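Local atomic coordinates of thioesterase superfamily protein (Shewanella loihica, PDB entry 2PRX), a protein that probably hydrolyses thioesters, as a hotdog-fold member of the thioesterase superfamily. Residues S64-H69 with V130-S135; G72-A77 with R126-E131. One frame throughout, in Å; residues are numbered along the deposited sequence.

Interaction 1 (S64-H69 with V130-S135)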
loop_
_atom_site.group_PDB
_atom_site.type_symbol
_atom_site.label_atom_id
_atom_site.label_comp_id
_atom_site.label_asym_id
_atom_site.label_seq_id
_atom_site.Cartn_x
_atom_site.Cartn_y
_atom_site.Cartn_z
ATOM N N SER A 64 0.068 -0.850 -4.032
ATOM C CA SER A 64 1.385 -0.832 -4.654
ATOM C C SER A 64 1.309 -0.129 -6.017
ATOM O O SER A 64 2.209 0.683 -6.272
ATOM C CB SER A 64 2.006 -2.206 -4.869
ATOM O OG SER A 64 2.115 -2.977 -3.690
ATOM N N LEU A 65 0.288 -0.462 -6.797
ATOM C CA LEU A 65 0.145 0.104 -8.164
ATOM C C LEU A 65 -0.239 1.558 -8.103
ATOM O O LEU A 65 0.106 2.399 -8.970
ATOM C CB LEU A 65 -0.863 -0.725 -8.956
ATOM C CG LEU A 65 -0.528 -2.218 -9.133
ATOM C CD1 LEU A 65 -1.732 -2.988 -9.632
ATOM C CD2 LEU A 65 0.651 -2.380 -10.081
ATOM N N ILE A 66 -0.969 2.013 -7.097
ATOM C CA ILE A 66 -1.255 3.449 -7.022
ATOM C C ILE A 66 0.011 4.258 -6.757
ATOM O O ILE A 66 0.254 5.324 -7.338
ATOM C CB ILE A 66 -2.307 3.727 -5.938
ATOM C CG1 ILE A 66 -3.736 3.402 -6.385
ATOM C CG2 ILE A 66 -2.173 5.143 -5.435
ATOM C CD1 ILE A 66 -4.642 3.098 -5.210
ATOM N N ASP A 67 0.837 3.728 -5.863
ATOM C CA ASP A 67 2.112 4.332 -5.500
ATOM C C ASP A 67 3.022 4.514 -6.702
ATOM O O ASP A 67 3.599 5.574 -6.924
ATOM C CB ASP A 67 2.795 3.441 -4.469
ATOM C CG ASP A 67 4.121 3.918 -3.934
ATOM O OD1 ASP A 67 4.615 4.976 -4.355
ATOM O OD2 ASP A 67 4.660 3.201 -3.052
ATOM N N CYS A 68 3.186 3.443 -7.490
ATOM C CA CYS A 68 4.171 3.614 -8.574
ATOM C C CYS A 68 3.513 4.393 -9.699
ATOM O O CYS A 68 4.183 5.127 -10.432
ATOM C CB CYS A 68 4.737 2.263 -9.005
ATOM S SG CYS A 68 5.733 1.409 -7.749
ATOM N N HIS A 69 2.197 4.271 -9.876
ATOM C CA HIS A 69 1.609 5.093 -10.952
ATOM C C HIS A 69 1.657 6.561 -10.561
ATOM O O HIS A 69 1.872 7.438 -11.400
ATOM C CB HIS A 69 0.187 4.630 -11.241
ATOM C CG HIS A 69 -0.534 5.474 -12.259
ATOM N ND1 HIS A 69 -0.131 5.540 -13.582
ATOM C CD2 HIS A 69 -1.613 6.266 -12.151
ATOM C CE1 HIS A 69 -0.957 6.352 -14.227
ATOM N NE2 HIS A 69 -1.871 6.812 -13.393
ATOM N N VAL A 130 -1.165 14.271 -6.324
ATOM C CA VAL A 130 -1.785 13.505 -7.395
ATOM C C VAL A 130 -2.996 12.723 -6.892
ATOM O O VAL A 130 -2.901 12.174 -5.794
ATOM C CB VAL A 130 -0.850 12.478 -8.059
ATOM C CG1 VAL A 130 -1.487 12.053 -9.378
ATOM C CG2 VAL A 130 0.568 12.970 -8.268
ATOM N N GLU A 131 -4.044 12.669 -7.696
ATOM C CA GLU A 131 -5.193 11.818 -7.363
ATOM C C GLU A 131 -5.295 10.672 -8.360
ATOM O O GLU A 131 -5.281 10.866 -9.576
ATOM C CB GLU A 131 -6.459 12.652 -7.317
ATOM C CG GLU A 131 -7.761 11.880 -7.313
ATOM C CD GLU A 131 -8.977 12.782 -7.263
ATOM O OE1 GLU A 131 -9.076 13.580 -6.300
ATOM O OE2 GLU A 131 -9.839 12.723 -8.163
ATOM N N ILE A 132 -5.379 9.451 -7.863
ATOM C CA ILE A 132 -5.307 8.230 -8.640
ATOM C C ILE A 132 -6.588 7.434 -8.357
ATOM O O ILE A 132 -7.089 7.456 -7.237
ATOM C CB ILE A 132 -4.091 7.358 -8.299
ATOM C CG1 ILE A 132 -2.731 8.069 -8.418
ATOM C CG2 ILE A 132 -4.075 6.047 -9.092
ATOM C CD1 ILE A 132 -2.287 8.665 -7.089
ATOM N N ALA A 133 -7.094 6.794 -9.393
ATOM C CA ALA A 133 -8.314 6.005 -9.348
ATOM C C ALA A 133 -8.010 4.653 -9.959
ATOM O O ALA A 133 -7.690 4.565 -11.150
ATOM C CB ALA A 133 -9.453 6.678 -10.092
ATOM N N LEU A 134 -8.127 3.590 -9.176
ATOM C CA LEU A 134 -8.034 2.268 -9.780
ATOM C C LEU A 134 -9.428 1.671 -9.971
ATOM O O LEU A 134 -10.192 1.699 -9.005
ATOM C CB LEU A 134 -7.190 1.315 -8.944
ATOM C CG LEU A 134 -6.982 -0.093 -9.507
ATOM C CD1 LEU A 134 -5.563 -0.561 -9.234
ATOM C CD2 LEU A 134 -7.972 -1.097 -8.934
ATOM N N SER A 135 -9.665 1.154 -11.163
ATOM C CA SER A 135 -10.857 0.517 -11.652
ATOM C C SER A 135 -10.618 -0.899 -12.181
ATOM O O SER A 135 -9.498 -1.275 -12.523
ATOM C CB SER A 135 -11.468 1.377 -12.761
ATOM O OG SER A 135 -11.534 2.755 -12.413
#
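Apolar packing of a helix against the concave side of a sheet joins I66 and H69 to I132, close to the middle of the chain, where helix 59-78 passes strand 127-135. The evidence is the backbone spacing: the CA atoms of I66 and I132 come within 6.5 Å, the nearest pair between the two segments, and both residues direct their CB toward the opposite segment. Each isoleucine has its CG2 anti to the backbone N, and both branches of I132 are used. Its CG2 meets CG1 of I66 at 3.8 Å, while its CD1 lies 3.9 Å from CG2 of I66, so the two side chains interlock at an oblique angle rather than meeting end on. H69 adds the edge of its ring: CG stands anti to the backbone N (chi1 176°), which brings the far end of the imidazole nearer the strand than its CB direction alone would, and sets CD2 3.9 Å from CG2 of I132, near the ring plane. Its ND1 is hydrogen-bonded to S33 OG, a bond that helps fix the rotation of the ring. This is the core of the hotdog fold, in which a long central helix is wrapped by an antiparallel sheet. With an alanine at I132, I66 CG2 would lose the CD1 it packs on, and the CG2 that bridges I66 CG1 and H69 CD2 would be missing, which would probably open a gap between helix and strand. Strand 127-135 is held in the sheet by backbone hydrogen bonds of I132 with G144 and of A133 with V117. On the helix, D67 has its CB directed away from strand 130-135, and its OD1 is hydrogen-bonded to T97 OG1; D67 also packs on G59 of the second subunit.

Interaction 2 (G72-A77 with R126-E131)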
loop_
_atom_site.group_PDB
_atom_site.type_symbol
_atom_site.label_atom_id
_atom_site.label_comp_id
_atom_site.label_asym_id
_atom_site.label_seq_id
_atom_site.Cartn_x
_atom_site.Cartn_y
_atom_site.Cartn_z
ATOM N N GLY A 72 5.120 7.785 -10.829
ATOM C CA GLY A 72 5.360 7.896 -12.270
ATOM C C GLY A 72 4.711 9.189 -12.757
ATOM O O GLY A 72 5.349 10.051 -13.371
ATOM N N SER A 73 3.425 9.322 -12.452
ATOM C CA SER A 73 2.680 10.525 -12.782
ATOM C C SER A 73 3.389 11.785 -12.293
ATOM O O SER A 73 3.431 12.779 -13.019
ATOM C CB SER A 73 1.279 10.513 -12.166
ATOM O OG SER A 73 0.549 9.364 -12.530
ATOM N N ALA A 74 3.921 11.739 -11.071
ATOM C CA ALA A 74 4.607 12.890 -10.501
ATOM C C ALA A 74 5.806 13.305 -11.333
ATOM O O ALA A 74 5.945 14.468 -11.727
ATOM C CB ALA A 74 5.022 12.548 -9.059
ATOM N N SER A 75 6.701 12.371 -11.625
ATOM C CA SER A 75 7.925 12.695 -12.350
ATOM C C SER A 75 7.597 13.283 -13.722
ATOM O O SER A 75 8.218 14.252 -14.142
ATOM C CB SER A 75 8.814 11.466 -12.514
ATOM O OG SER A 75 9.674 11.316 -11.394
ATOM N N ALA A 76 6.628 12.664 -14.400
ATOM C CA ALA A 76 6.299 13.243 -15.718
ATOM C C ALA A 76 5.821 14.679 -15.581
ATOM O O ALA A 76 6.316 15.585 -16.258
ATOM C CB ALA A 76 5.274 12.368 -16.431
ATOM N N ALA A 77 4.865 14.923 -14.690
ATOM C CA ALA A 77 4.303 16.240 -14.447
ATOM C C ALA A 77 5.332 17.303 -14.091
ATOM O O ALA A 77 5.262 18.419 -14.634
ATOM C CB ALA A 77 3.261 16.166 -13.335
ATOM N N ARG A 126 9.629 20.383 -7.112
ATOM C CA ARG A 126 10.069 19.314 -6.207
ATOM C C ARG A 126 8.912 18.695 -5.432
ATOM O O ARG A 126 9.171 18.050 -4.417
ATOM C CB ARG A 126 11.120 19.829 -5.214
ATOM N N LYS A 127 7.673 18.858 -5.868
ATOM C CA LYS A 127 6.504 18.299 -5.210
ATOM C C LYS A 127 5.245 18.377 -6.070
ATOM O O LYS A 127 4.809 19.480 -6.436
ATOM C CB LYS A 127 6.262 19.022 -3.879
ATOM C CG LYS A 127 5.162 18.374 -3.048
ATOM C CD LYS A 127 4.763 19.215 -1.849
ATOM C CE LYS A 127 3.301 19.586 -1.892
ATOM N NZ LYS A 127 2.405 18.399 -1.827
ATOM N N VAL A 128 4.685 17.217 -6.374
ATOM C CA VAL A 128 3.420 17.003 -7.058
ATOM C C VAL A 128 2.408 16.372 -6.087
ATOM O O VAL A 128 2.795 15.516 -5.287
ATOM C CB VAL A 128 3.528 16.084 -8.284
ATOM C CG1 VAL A 128 2.401 16.328 -9.285
ATOM C CG2 VAL A 128 4.877 16.275 -8.961
ATOM N N VAL A 129 1.177 16.834 -6.198
ATOM C CA VAL A 129 0.019 16.237 -5.531
ATOM C C VAL A 129 -0.829 15.533 -6.579
ATOM O O VAL A 129 -1.175 16.062 -7.647
ATOM C CB VAL A 129 -0.789 17.265 -4.730
ATOM C CG1 VAL A 129 -2.119 16.681 -4.282
ATOM C CG2 VAL A 129 -0.012 17.713 -3.495
ATOM N N VAL A 130 -1.165 14.271 -6.324
ATOM C CA VAL A 130 -1.785 13.505 -7.395
ATOM C C VAL A 130 -2.996 12.723 -6.892
ATOM O O VAL A 130 -2.901 12.174 -5.794
ATOM C CB VAL A 130 -0.850 12.478 -8.059
ATOM C CG1 VAL A 130 -1.487 12.053 -9.378
ATOM C CG2 VAL A 130 0.568 12.970 -8.268
ATOM N N GLU A 131 -4.044 12.669 -7.696
ATOM C CA GLU A 131 -5.193 11.818 -7.363
ATOM C C GLU A 131 -5.295 10.672 -8.360
ATOM O O GLU A 131 -5.281 10.866 -9.576
ATOM C CB GLU A 131 -6.459 12.652 -7.317
ATOM C CG GLU A 131 -7.761 11.880 -7.313
ATOM C CD GLU A 131 -8.977 12.782 -7.263
ATOM O OE1 GLU A 131 -9.076 13.580 -6.300
ATOM O OE2 GLU A 131 -9.839 12.723 -8.163
#
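A74 and A77 of the helix pack on V128 of the strand, and S73 meets V130, two residues further along the same strand; van der Waals contact accounts for the whole interface of 180 Å². The tightest apolar pair is A74 CB with V128 CG2 at 3.7 Å, and the CA atoms of these two residues are only 5.5 Å apart, which the small alanine permits. V128 divides its methyls between A74 and A77, three residues apart on the helix: CG2, anti to the carbonyl carbon, meets A74, whereas CG1, anti to the backbone N (chi1 -156°), lies 4.1 Å from CB of A77. F95 of strand 95-104 touches both A74 and V128. A further contact is between methyl and main chain, V128 CG2 standing 3.5 Å from A74 O. At the other end of the interface S73 offers its CB rather than its hydroxyl, 4.2 Å from V130 CG1.

The polar end of S73 is engaged elsewhere, its OG hydrogen-bonded to H69 O one turn back along the helix and to T40 OG1 on strand 39-44, so this buried hydroxyl has partners on both helix and sheet. V128 and V130 are tied by backbone hydrogen bonds to A148 and M146 of the adjacent strand 142-150. The helix and strand axes approach to 8.2 Å at 131° between their N-to-C directions, an oblique crossing in which A74, A77 and S73 rest on the alternate strand residues V128 and V130, as befits the central helix of a hotdog fold lying on its curved antiparallel sheet.

How the interactions relate
From the N-terminal side, helix 59-78 supplies 64-69 first and then 72-77. The chain next runs through strands 95-104 and 114-122 before strand 127-135 returns to the helix, meeting 72-77 through 126-131 and then 64-69 through 130-135. Because the later helix segment pairs with the earlier part of the strand, interaction 2 closes the shorter loop, 48 residues between its segments against 60, and lies within that of interaction 1 apart from their shared V130 and E131. The centres are 11 Å apart. Together the two contacts fasten one helix to one strand at two levels, the first near the chain centre and the second farther out.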